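PDB 3ZZ1: beta-d-glucoside glucohydrolase from Hypocrea jecorina, which probably hydrolyses terminal, non-reducing beta-D-glucosyl residues of beta-glucosides, releasing beta-D-glucose in cellulose degradation. Local coordinates for residues T73-G78 / K320-A325; R91-F96 / G142-G147; T209-E214 / A239-V244; G359-N364 / G376-G381. All blocks are in the same frame, centred on the assembly; numbering follows the deposited sequence.

How the interactions relate
Interactions 1 and 2 lie nearest the chain's centre; interaction 4 is farther out but touches interaction 1, and interaction 3, the most remote, touches none of the others. Interaction 1 is the middle link: helix 87-103, one half of interaction 2, touches both segments of interaction 1, while Pro-77 packs on Gly-379 and Met-380 of interaction 4. Interactions 1 and 4 are fully buried, yet the first is mostly methyl groups against a ring and the second a histidine among backbone amides and carbonyls. Interaction 2, partly buried, brings two barrel helices together at glycines. Interaction 3, also partly buried, joins the end of a small sheet to a barrel loop by an aromatic stack and a carboxylate.

Interaction 1 (T73-G78 / K320-A325); sequences TAFTPG and KTNVRA
Val-323 pushes its CG2 into the angle between Thr-73 and Phe-75, touching Thr-73 CG2 at 3.6 Å and Phe-75 CD2 at 3.7 Å. This is the tight part of the contact. The Thr-73 methyl also lies over the centre of the Phe-75 ring, 3.8 Å above its plane, so ring, threonine methyl and valine form one apolar cluster. The other valine branch, CG1, stands anti to the backbone N (chi1 -176°) and thereby reaches Thr-76 CG2 at 3.8 Å. An alanine here would remove both branches and is likely to open a gap beside the Phe-75 ring and the two threonine methyls. Segment 73-78 lies in the loop between strand 58-60 and helix 78-83 of the barrel-like N-terminal domain, with Pro-77 as the N-cap of that helix; the contact packs this domain against helix 320-329, which leads into strand 332-336 of the second, C-terminal sheet. On its polar flank the fit is looser and a water takes over. Asn-322 OD1 sits at the edge of the phenyl ring, with amide and ring planes 58° apart, and accepts from water 1 at 2.9 Å; that water in turn accepts from Thr-76 N at 3.1 Å. The amide nitrogen of Asn-322 is held by Glu-92 and Leu-89 of helix 87-103. Farther round the helix, Thr-321 is exposed, and Lys-320 and Arg-324 point away from the loop.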
loop_
_atom_site.group_PDB
_atom_site.type_symbol
_atom_site.label_atom_id
_atom_site.label_comp_id
_atom_site.label_asym_id
_atom_site.label_seq_id
_atom_site.Cartn_x
_atom_site.Cartn_y
_atom_site.Cartn_z
ATOM N N THR A 73 -16.133 -5.042 7.230
ATOM C CA THR A 73 -15.234 -5.976 6.580
ATOM C C THR A 73 -13.785 -5.615 6.905
ATOM O O THR A 73 -13.423 -4.439 6.956
ATOM C CB THR A 73 -15.458 -5.976 5.043
ATOM O OG1 THR A 73 -16.806 -6.375 4.753
ATOM C CG2 THR A 73 -14.487 -6.911 4.326
ATOM N N ALA A 74 -12.976 -6.640 7.151
ATOM C CA ALA A 74 -11.533 -6.502 7.217
ATOM C C ALA A 74 -10.963 -6.799 5.832
ATOM O O ALA A 74 -10.797 -7.962 5.450
ATOM C CB ALA A 74 -10.954 -7.454 8.248
ATOM N N PHE A 75 -10.684 -5.744 5.070
ATOM C CA PHE A 75 -10.122 -5.917 3.737
ATOM C C PHE A 75 -8.658 -6.322 3.832
ATOM O O PHE A 75 -8.027 -6.164 4.881
ATOM C CB PHE A 75 -10.304 -4.649 2.895
ATOM C CG PHE A 75 -11.744 -4.345 2.565
ATOM C CD1 PHE A 75 -12.524 -3.578 3.430
ATOM C CD2 PHE A 75 -12.319 -4.831 1.393
ATOM C CE1 PHE A 75 -13.852 -3.294 3.135
ATOM C CE2 PHE A 75 -13.649 -4.553 1.082
ATOM C CZ PHE A 75 -14.421 -3.785 1.957
ATOM N N THR A 76 -8.129 -6.879 2.747
ATOM C CA THR A 76 -6.717 -7.221 2.691
ATOM C C THR A 76 -5.910 -5.936 2.814
ATOM O O THR A 76 -6.375 -4.878 2.380
ATOM C CB THR A 76 -6.346 -7.918 1.365
ATOM O OG1 THR A 76 -6.570 -7.021 0.268
ATOM C CG2 THR A 76 -7.172 -9.190 1.167
ATOM N N PRO A 77 -4.710 -6.015 3.423
ATOM C CA PRO A 77 -3.761 -4.907 3.362
ATOM C C PRO A 77 -3.477 -4.487 1.922
ATOM O O PRO A 77 -3.616 -5.296 0.996
ATOM C CB PRO A 77 -2.502 -5.512 3.971
ATOM C CG PRO A 77 -3.024 -6.471 4.978
ATOM C CD PRO A 77 -4.270 -7.054 4.376
ATOM N N GLY A 78 -3.076 -3.234 1.746
ATOM C CA GLY A 78 -2.701 -2.713 0.433
ATOM C C GLY A 78 -1.666 -3.549 -0.307
ATOM O O GLY A 78 -1.718 -3.656 -1.535
ATOM N N LYS A 320 -17.095 -9.255 0.988
ATOM C CA LYS A 320 -16.126 -10.349 1.157
ATOM C C LYS A 320 -15.606 -10.923 -0.170
ATOM O O LYS A 320 -14.525 -11.507 -0.211
ATOM C CB LYS A 320 -16.684 -11.473 2.047
ATOM C CG LYS A 320 -17.842 -12.278 1.450
ATOM C CD LYS A 320 -18.084 -13.597 2.196
ATOM C CE LYS A 320 -18.637 -13.399 3.614
ATOM N NZ LYS A 320 -19.915 -12.631 3.644
ATOM N N THR A 321 -16.376 -10.747 -1.244
ATOM C CA THR A 321 -15.966 -11.199 -2.576
ATOM C C THR A 321 -14.664 -10.525 -2.997
ATOM O O THR A 321 -13.830 -11.141 -3.654
ATOM C CB THR A 321 -17.037 -10.913 -3.646
ATOM O OG1 THR A 321 -17.311 -9.508 -3.685
ATOM C CG2 THR A 321 -18.327 -11.693 -3.362
ATOM N N ASN A 322 -14.491 -9.260 -2.611
ATOM C CA ASN A 322 -13.263 -8.542 -2.907
ATOM C C ASN A 322 -12.096 -9.095 -2.103
ATOM O O ASN A 322 -11.011 -9.294 -2.649
ATOM C CB ASN A 322 -13.412 -7.039 -2.650
ATOM C CG ASN A 322 -12.118 -6.271 -2.904
ATOM O OD1 ASN A 322 -11.376 -5.965 -1.972
ATOM N ND2 ASN A 322 -11.838 -5.968 -4.171
ATOM N N VAL A 323 -12.329 -9.340 -0.810
ATOM C CA VAL A 323 -11.290 -9.865 0.076
ATOM C C VAL A 323 -10.867 -11.259 -0.394
ATOM O O VAL A 323 -9.674 -11.539 -0.528
ATOM C CB VAL A 323 -11.744 -9.891 1.559
ATOM C CG1 VAL A 323 -10.602 -10.343 2.463
ATOM C CG2 VAL A 323 -12.230 -8.518 1.988
ATOM N N ARG A 324 -11.859 -12.108 -0.665
ATOM C CA ARG A 324 -11.648 -13.432 -1.252
ATOM C C ARG A 324 -10.817 -13.342 -2.525
ATOM O O ARG A 324 -9.802 -14.024 -2.652
ATOM C CB ARG A 324 -12.999 -14.110 -1.539
ATOM C CG ARG A 324 -12.929 -15.475 -2.253
ATOM C CD ARG A 324 -12.432 -16.566 -1.317
ATOM N NE ARG A 324 -12.488 -17.903 -1.907
ATOM C CZ ARG A 324 -13.547 -18.713 -1.860
ATOM N NH1 ARG A 324 -14.668 -18.332 -1.256
ATOM N NH2 ARG A 324 -13.483 -19.917 -2.417
ATOM N N ALA A 325 -11.244 -12.487 -3.455
ATOM C CA ALA A 325 -10.568 -12.340 -4.747
ATOM C C ALA A 325 -9.116 -11.884 -4.603
ATOM O O ALA A 325 -8.224 -12.448 -5.238
ATOM C CB ALA A 325 -11.344 -11.390 -5.663
HETATM O O HOH W 1 -9.304 -6.639 -0.103
#

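Interaction 2 (R91-F96 / G142-G147); sequences RERGQF and GQTING
Arg-91 lies across helix 142-147 and meets Gln-143, Asn-146 and Gly-147 in turn. Helices 87-103 and 134-150 are successive helices of the alternating beta/alpha chain of the barrel-like N-terminal domain, with strand 108-109 between them in sequence; within 91-96 and 142-147 they run in much the same direction, the axes crossing at -33° and coming to 6.7 Å. Such closeness is possible because Gly-94 and Gly-147 face each other without side chains, their carbonyl carbons 3.5 Å apart, and Gln-95 CA makes a CA-H...O contact with Gly-147 O. The arginine runs extended from CG to NE, past the backbone carbonyl of Gln-143, whose own side chain bends back at chi2 and crosses it at about a right angle, laying NE2 3.5 Å from Arg-91 CB. At the far end, edge-on, Arg-91 NE donates to Asn-146 OD1 in the carbonyl plane, though the modelled 2.5 Å is implausibly short and its exact length doubtful; NH2 adds a weak second bond to the same oxygen. The guanidinium and amide planes are turned 63° apart, while Gly-147 CA lies over a face of the guanidinium, 4.2 Å above its plane. Arg-93 also reaches the contact, at Thr-144; its NH2 binds Thr-76 O. Thr-144 OG1 is hydrogen-bonded to Ala-140 O, one turn earlier, and accepts from water 2, which takes a 2.9 Å bond from Arg-93 NH1.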
loop_
_atom_site.group_PDB
_atom_site.type_symbol
_atom_site.label_atom_id
_atom_site.label_comp_id
_atom_site.label_asym_id
_atom_site.label_seq_id
_atom_site.Cartn_x
_atom_site.Cartn_y
_atom_site.Cartn_z
ATOM N N ARG A 91 -9.338 -1.025 -7.545
ATOM C CA ARG A 91 -10.400 -0.009 -7.535
ATOM C C ARG A 91 -11.613 -0.481 -6.727
ATOM O O ARG A 91 -12.175 0.284 -5.931
ATOM C CB ARG A 91 -10.837 0.383 -8.949
ATOM C CG ARG A 91 -11.629 1.691 -8.978
ATOM C CD ARG A 91 -12.571 1.814 -10.165
ATOM N NE ARG A 91 -13.386 3.029 -10.035
ATOM C CZ ARG A 91 -14.606 3.083 -9.495
ATOM N NH1 ARG A 91 -15.201 1.983 -9.038
ATOM N NH2 ARG A 91 -15.239 4.245 -9.420
ATOM N N GLU A 92 -12.004 -1.737 -6.935
ATOM C CA GLU A 92 -13.147 -2.321 -6.230
ATOM C C GLU A 92 -12.955 -2.296 -4.714
ATOM O O GLU A 92 -13.884 -1.959 -3.970
ATOM C CB GLU A 92 -13.422 -3.752 -6.720
ATOM C CG GLU A 92 -14.491 -4.478 -5.926
ATOM C CD GLU A 92 -14.755 -5.873 -6.453
ATOM O OE1 GLU A 92 -15.525 -6.001 -7.423
ATOM O OE2 GLU A 92 -14.171 -6.835 -5.912
ATOM N N ARG A 93 -11.751 -2.657 -4.270
ATOM C CA ARG A 93 -11.377 -2.582 -2.858
ATOM C C ARG A 93 -11.649 -1.179 -2.303
ATOM O O ARG A 93 -12.234 -1.030 -1.229
ATOM C CB ARG A 93 -9.906 -2.972 -2.674
ATOM C CG ARG A 93 -9.423 -3.055 -1.225
ATOM C CD ARG A 93 -7.976 -3.567 -1.163
ATOM N NE ARG A 93 -7.324 -3.364 0.140
ATOM C CZ ARG A 93 -6.793 -2.212 0.554
ATOM N NH1 ARG A 93 -6.851 -1.127 -0.212
ATOM N NH2 ARG A 93 -6.220 -2.133 1.748
ATOM N N GLY A 94 -11.239 -0.162 -3.052
ATOM C CA GLY A 94 -11.503 1.232 -2.687
ATOM C C GLY A 94 -12.987 1.551 -2.609
ATOM O O GLY A 94 -13.443 2.162 -1.642
ATOM N N GLN A 95 -13.739 1.128 -3.626
ATOM C CA GLN A 95 -15.191 1.326 -3.669
ATOM C C GLN A 95 -15.895 0.679 -2.477
ATOM O O GLN A 95 -16.758 1.291 -1.838
ATOM C CB GLN A 95 -15.779 0.783 -4.980
ATOM C CG GLN A 95 -17.308 0.955 -5.101
ATOM C CD GLN A 95 -17.911 0.168 -6.257
ATOM O OE1 GLN A 95 -18.838 -0.626 -6.068
ATOM N NE2 GLN A 95 -17.384 0.380 -7.458
ATOM N N PHE A 96 -15.508 -0.557 -2.186
ATOM C CA PHE A 96 -16.119 -1.331 -1.113
ATOM C C PHE A 96 -15.789 -0.717 0.252
ATOM O O PHE A 96 -16.667 -0.606 1.108
ATOM C CB PHE A 96 -15.683 -2.800 -1.203
ATOM C CG PHE A 96 -16.380 -3.592 -2.292
ATOM C CD1 PHE A 96 -17.165 -2.966 -3.262
ATOM C CD2 PHE A 96 -16.232 -4.973 -2.352
ATOM C CE1 PHE A 96 -17.804 -3.706 -4.264
ATOM C CE2 PHE A 96 -16.866 -5.727 -3.349
ATOM C CZ PHE A 96 -17.657 -5.092 -4.303
ATOM N N GLY A 142 -4.027 5.915 -7.108
ATOM C CA GLY A 142 -5.048 6.518 -7.960
ATOM C C GLY A 142 -6.305 5.682 -8.116
ATOM O O GLY A 142 -7.416 6.214 -8.056
ATOM N N GLN A 143 -6.132 4.373 -8.312
ATOM C CA GLN A 143 -7.269 3.462 -8.462
ATOM C C GLN A 143 -8.075 3.352 -7.167
ATOM O O GLN A 143 -9.305 3.306 -7.203
ATOM C CB GLN A 143 -6.823 2.071 -8.942
ATOM C CG GLN A 143 -6.258 2.019 -10.375
ATOM C CD GLN A 143 -7.317 2.124 -11.482
ATOM O OE1 GLN A 143 -6.984 2.430 -12.628
ATOM N NE2 GLN A 143 -8.585 1.866 -11.146
ATOM N N THR A 144 -7.379 3.323 -6.032
ATOM C CA THR A 144 -8.016 3.158 -4.718
ATOM C C THR A 144 -8.805 4.405 -4.328
ATOM O O THR A 144 -9.901 4.312 -3.774
ATOM C CB THR A 144 -6.973 2.830 -3.618
ATOM O OG1 THR A 144 -6.208 1.688 -4.015
ATOM C CG2 THR A 144 -7.638 2.544 -2.273
ATOM N N ILE A 145 -8.235 5.567 -4.627
ATOM C CA ILE A 145 -8.848 6.850 -4.293
ATOM C C ILE A 145 -10.051 7.132 -5.189
ATOM O O ILE A 145 -11.072 7.612 -4.710
ATOM C CB ILE A 145 -7.800 7.994 -4.320
ATOM C CG1 ILE A 145 -6.931 7.910 -3.062
ATOM C CG2 ILE A 145 -8.457 9.366 -4.421
ATOM C CD1 ILE A 145 -5.566 8.528 -3.207
ATOM N N ASN A 146 -9.936 6.813 -6.479
ATOM C CA ASN A 146 -11.093 6.843 -7.379
ATOM C C ASN A 146 -12.231 6.000 -6.791
ATOM O O ASN A 146 -13.369 6.459 -6.698
ATOM C CB ASN A 146 -10.718 6.341 -8.779
ATOM C CG ASN A 146 -11.884 6.412 -9.766
ATOM O OD1 ASN A 146 -12.496 5.391 -10.104
ATOM N ND2 ASN A 146 -12.197 7.623 -10.232
ATOM N N GLY A 147 -11.896 4.786 -6.362
ATOM C CA GLY A 147 -12.858 3.873 -5.753
ATOM C C GLY A 147 -13.524 4.431 -4.507
ATOM O O GLY A 147 -14.754 4.505 -4.443
HETATM O O HOH W 2 -7.338 -0.798 -3.040
#

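Interaction 3 (T209-E214 / A239-V244); sequences TTWACE and AQHTTV
Glu-214 OE2 accepts a short hydrogen bond of 2.6 Å from Thr-242 OG1. The hydroxyl approaches from above the carboxylate, 57° out of its plane. On the threonine, OG1 sits between the backbone N and the carbonyl carbon (chi1 61°), which turns it to the glutamate; the backbone Thr-242 N also lies 2.6 Å from OE2. The same oxygen rests against His-241 CB at 3.3 Å, so one carboxylate oxygen is wedged against two consecutive residues. Beside it is a face-to-face stack: the His-241 imidazole covers the six-membered ring of Trp-211, with centroids 3.5 Å apart and planes only 12° from parallel. His-241 NE2 lies over the indole toward the rim, near Trp-211 CE2. Trp-211 NE1 does not bond to the histidine but donates to Glu-170 O, which would help to fix the rotation of the indole beneath its partner. Between these two points the chain makes a type I beta turn, closed by Glu-214 N to Trp-211 O, and at this turn Cys-213 comes up against Ala-239. Cys-213 SG packs 3.9 Å from Ala-239 CB, and water 3 accepts from Cys-213 N and donates to Ala-239 O. Cys-213 is also in a disulfide with Cys-202, at the end of barrel strand 199-202. The turn thus follows strand 210-211, the outermost of a small sheet, and lies against the loop that joins the last barrel strand, 232-235, to helix 244-249.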
loop_
_atom_site.group_PDB
_atom_site.type_symbol
_atom_site.label_atom_id
_atom_site.label_comp_id
_atom_site.label_asym_id
_atom_site.label_seq_id
_atom_site.Cartn_x
_atom_site.Cartn_y
_atom_site.Cartn_z
ATOM N N THR A 209 15.845 18.002 8.674
ATOM C CA THR A 209 15.824 18.614 10.022
ATOM C C THR A 209 14.523 19.330 10.427
ATOM O O THR A 209 14.398 19.772 11.567
ATOM C CB THR A 209 17.038 19.562 10.306
ATOM O OG1 THR A 209 16.851 20.805 9.622
ATOM C CG2 THR A 209 18.362 18.925 9.888
ATOM N N THR A 210 13.565 19.433 9.507
ATOM C CA THR A 210 12.279 20.076 9.784
ATOM C C THR A 210 11.148 19.042 9.845
ATOM O O THR A 210 10.948 18.297 8.892
ATOM C CB THR A 210 11.934 21.126 8.703
ATOM O OG1 THR A 210 13.014 22.062 8.570
ATOM C CG2 THR A 210 10.659 21.875 9.059
ATOM N N TRP A 211 10.411 19.003 10.957
ATOM C CA TRP A 211 9.270 18.087 11.084
ATOM C C TRP A 211 8.307 18.250 9.905
ATOM O O TRP A 211 7.989 19.377 9.500
ATOM C CB TRP A 211 8.537 18.276 12.418
ATOM C CG TRP A 211 9.085 17.424 13.541
ATOM C CD1 TRP A 211 9.055 16.060 13.622
ATOM C CD2 TRP A 211 9.729 17.881 14.740
ATOM N NE1 TRP A 211 9.648 15.639 14.788
ATOM C CE2 TRP A 211 10.072 16.733 15.495
ATOM C CE3 TRP A 211 10.052 19.149 15.250
ATOM C CZ2 TRP A 211 10.722 16.813 16.735
ATOM C CZ3 TRP A 211 10.702 19.232 16.482
ATOM C CH2 TRP A 211 11.030 18.066 17.209
ATOM N N ALA A 212 7.859 17.120 9.359
ATOM C CA ALA A 212 7.058 17.093 8.129
ATOM C C ALA A 212 5.827 17.994 8.175
ATOM O O ALA A 212 5.444 18.575 7.163
ATOM C CB ALA A 212 6.658 15.667 7.788
ATOM N N CYS A 213 5.219 18.119 9.351
ATOM C CA CYS A 213 4.010 18.932 9.508
ATOM C C CYS A 213 4.313 20.432 9.687
ATOM O O CYS A 213 3.426 21.217 10.022
ATOM C CB CYS A 213 3.134 18.374 10.642
ATOM S SG CYS A 213 2.392 16.754 10.237
ATOM N N GLU A 214 5.567 20.808 9.436
ATOM C CA GLU A 214 6.055 22.188 9.587
ATOM C C GLU A 214 6.972 22.588 8.442
ATOM O O GLU A 214 7.602 23.641 8.483
ATOM C CB GLU A 214 6.846 22.328 10.886
ATOM C CG GLU A 214 6.029 22.058 12.099
ATOM C CD GLU A 214 6.724 22.408 13.379
ATOM O OE1 GLU A 214 7.972 22.321 13.462
ATOM O OE2 GLU A 214 5.991 22.763 14.317
ATOM N N ALA A 239 1.451 14.848 15.530
ATOM C CA ALA A 239 2.652 15.105 14.733
ATOM C C ALA A 239 2.925 16.609 14.534
ATOM O O ALA A 239 3.860 16.989 13.818
ATOM C CB ALA A 239 2.551 14.390 13.386
ATOM N N GLN A 240 2.110 17.452 15.168
ATOM C CA GLN A 240 2.290 18.906 15.131
ATOM C C GLN A 240 3.207 19.360 16.270
ATOM O O GLN A 240 3.116 18.843 17.384
ATOM C CB GLN A 240 0.931 19.605 15.236
ATOM C CG GLN A 240 0.945 21.110 14.963
ATOM C CD GLN A 240 -0.441 21.722 15.060
ATOM O OE1 GLN A 240 -1.349 21.137 15.650
ATOM N NE2 GLN A 240 -0.613 22.902 14.476
ATOM N N HIS A 241 4.079 20.327 15.995
ATOM C CA HIS A 241 5.038 20.794 16.997
ATOM C C HIS A 241 4.932 22.284 17.352
ATOM O O HIS A 241 5.256 22.671 18.474
ATOM C CB HIS A 241 6.471 20.411 16.597
ATOM C CG HIS A 241 6.707 18.934 16.573
ATOM N ND1 HIS A 241 7.225 18.243 17.647
ATOM C CD2 HIS A 241 6.464 18.010 15.613
ATOM C CE1 HIS A 241 7.299 16.959 17.349
ATOM N NE2 HIS A 241 6.848 16.791 16.118
ATOM N N THR A 242 4.473 23.106 16.409
ATOM C CA THR A 242 4.263 24.536 16.675
ATOM C C THR A 242 2.857 25.008 16.317
ATOM O O THR A 242 2.179 24.406 15.484
ATOM C CB THR A 242 5.238 25.436 15.882
ATOM O OG1 THR A 242 5.035 25.222 14.477
ATOM C CG2 THR A 242 6.699 25.168 16.264
ATOM N N THR A 243 2.446 26.114 16.932
ATOM C CA THR A 243 1.218 26.802 16.558
ATOM C C THR A 243 1.401 27.557 15.240
ATOM O O THR A 243 0.690 27.304 14.266
ATOM C CB THR A 243 0.768 27.773 17.669
ATOM O OG1 THR A 243 0.468 27.026 18.853
ATOM C CG2 THR A 243 -0.473 28.575 17.238
ATOM N N VAL A 244 2.379 28.460 15.224
ATOM C CA VAL A 244 2.556 29.437 14.150
ATOM C C VAL A 244 3.259 28.905 12.894
ATOM O O VAL A 244 2.744 29.074 11.787
ATOM C CB VAL A 244 3.265 30.713 14.680
ATOM C CG1 VAL A 244 3.608 31.665 13.547
ATOM C CG2 VAL A 244 2.379 31.413 15.709
HETATM O O HOH W 3 5.634 16.445 11.810
#

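Interaction 4 (G359-N364 / G376-G381); sequences GNHARN and GALGMG
His-361 reaches into the curve of segment 376-381, with CG anti to the backbone N (chi1 -180°), and it has more surface covered by the contact than any other residue. Both ring nitrogens meet backbone oxygens by weak hydrogen bonds: ND1 donates to Ala-377 O at 3.1 Å, and NE2 to Met-380 O at 3.3 Å. Together the two weak bonds hold the rotation of the imidazole. Leu-378 CD1 stands over one face in a CH-pi contact, 4.1 Å from the ring centroid, and Tyr-389 meets the ring as well. An alanine in place of His-361 would probably leave the carbonyls of Ala-377 and Met-380 without these donors and open a gap beneath Leu-378. Both segments belong to the long connection between strand 348-352 and helix 395-404 of the C-terminal alpha/beta domain, and the disulfide Cys-368 to Cys-373 lies in the excursion between them. The carbonyl oxygen of Ala-377, next in buried area, has a second partner in water 4, which donates to Ala-377 O at 2.8 Å while accepting from Gly-359 N and Ala-362 N, so a single water bridges the two segments at three backbone atoms. At the neck of the excursion Gly-376, with positive phi, meets Gly-359, their CA atoms 3.9 Å apart; neither has a side chain to hold the backbones off. Just beyond, Asn-360 N and the backbone of His-361 bond to Asp-375.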
loop_
_atom_site.group_PDB
_atom_site.type_symbol
_atom_site.label_atom_id
_atom_site.label_comp_id
_atom_site.label_asym_id
_atom_site.label_seq_id
_atom_site.Cartn_x
_atom_site.Cartn_y
_atom_site.Cartn_z
ATOM N N GLY A 359 -6.201 -18.309 16.137
ATOM C CA GLY A 359 -5.532 -17.898 17.364
ATOM C C GLY A 359 -6.055 -16.555 17.838
ATOM O O GLY A 359 -7.117 -16.109 17.399
ATOM N N ASN A 360 -5.304 -15.907 18.726
ATOM C CA ASN A 360 -5.711 -14.625 19.307
ATOM C C ASN A 360 -5.742 -13.480 18.293
ATOM O O ASN A 360 -6.452 -12.495 18.483
ATOM C CB ASN A 360 -4.818 -14.262 20.498
ATOM C CG ASN A 360 -5.138 -15.073 21.749
ATOM O OD1 ASN A 360 -6.273 -15.510 21.962
ATOM N ND2 ASN A 360 -4.134 -15.264 22.590
ATOM N N HIS A 361 -4.973 -13.624 17.216
ATOM C CA HIS A 361 -4.968 -12.657 16.121
ATOM C C HIS A 361 -6.311 -12.640 15.382
ATOM O O HIS A 361 -6.914 -11.580 15.193
ATOM C CB HIS A 361 -3.827 -12.962 15.147
ATOM C CG HIS A 361 -3.749 -12.010 13.998
ATOM N ND1 HIS A 361 -4.302 -12.285 12.766
ATOM C CD2 HIS A 361 -3.203 -10.776 13.901
ATOM C CE1 HIS A 361 -4.094 -11.262 11.959
ATOM N NE2 HIS A 361 -3.428 -10.334 12.622
ATOM N N ALA A 362 -6.775 -13.824 14.987
ATOM C CA ALA A 362 -8.041 -13.976 14.272
ATOM C C ALA A 362 -9.264 -13.661 15.140
ATOM O O ALA A 362 -10.293 -13.215 14.625
ATOM C CB ALA A 362 -8.147 -15.382 13.702
ATOM N N ARG A 363 -9.133 -13.878 16.451
ATOM C CA ARG A 363 -10.253 -13.786 17.403
ATOM C C ARG A 363 -10.615 -12.380 17.917
ATOM O O ARG A 363 -11.638 -12.218 18.598
ATOM C CB ARG A 363 -10.022 -14.732 18.593
ATOM C CG ARG A 363 -10.223 -16.208 18.264
ATOM C CD ARG A 363 -10.219 -17.095 19.513
ATOM N NE ARG A 363 -8.889 -17.225 20.112
ATOM C CZ ARG A 363 -8.179 -18.352 20.160
ATOM N NH1 ARG A 363 -8.657 -19.481 19.654
ATOM N NH2 ARG A 363 -6.974 -18.346 20.727
ATOM N N ASN A 364 -9.805 -11.371 17.590
ATOM C CA ASN A 364 -9.945 -10.030 18.193
ATOM C C ASN A 364 -9.788 -10.091 19.722
ATOM O O ASN A 364 -10.620 -9.568 20.476
ATOM C CB ASN A 364 -11.281 -9.358 17.814
ATOM C CG ASN A 364 -11.556 -9.377 16.312
ATOM O OD1 ASN A 364 -10.638 -9.290 15.494
ATOM N ND2 ASN A 364 -12.832 -9.486 15.949
ATOM N N GLY A 376 -1.557 -17.715 15.970
ATOM C CA GLY A 376 -2.397 -18.441 15.035
ATOM C C GLY A 376 -2.328 -17.770 13.676
ATOM O O GLY A 376 -1.413 -16.985 13.417
ATOM N N ALA A 377 -3.301 -18.066 12.818
ATOM C CA ALA A 377 -3.321 -17.531 11.460
ATOM C C ALA A 377 -3.194 -16.007 11.442
ATOM O O ALA A 377 -3.838 -15.305 12.239
ATOM C CB ALA A 377 -4.570 -17.980 10.725
ATOM N N LEU A 378 -2.348 -15.528 10.528
ATOM C CA LEU A 378 -2.046 -14.111 10.339
ATOM C C LEU A 378 -2.762 -13.543 9.106
ATOM O O LEU A 378 -2.720 -14.136 8.030
ATOM C CB LEU A 378 -0.528 -13.932 10.184
ATOM C CG LEU A 378 0.033 -12.512 10.042
ATOM C CD1 LEU A 378 -0.083 -11.725 11.349
ATOM C CD2 LEU A 378 1.473 -12.567 9.578
ATOM N N GLY A 379 -3.397 -12.386 9.267
ATOM C CA GLY A 379 -4.119 -11.748 8.171
ATOM C C GLY A 379 -3.651 -10.344 7.825
ATOM O O GLY A 379 -4.011 -9.805 6.775
ATOM N N MET A 380 -2.859 -9.749 8.712
ATOM C CA MET A 380 -2.353 -8.382 8.542
ATOM C C MET A 380 -1.375 -8.038 9.660
ATOM O O MET A 380 -1.283 -8.759 10.654
ATOM C CB MET A 380 -3.502 -7.370 8.553
ATOM C CG MET A 380 -4.219 -7.250 9.900
ATOM S SD MET A 380 -5.735 -6.288 9.801
ATOM C CE MET A 380 -6.671 -7.249 8.605
ATOM N N GLY A 381 -0.676 -6.917 9.506
ATOM C CA GLY A 381 0.226 -6.422 10.541
ATOM C C GLY A 381 -0.514 -5.677 11.635
ATOM O O GLY A 381 -1.744 -5.698 11.693
HETATM O O HOH W 4 -5.107 -16.071 14.650
#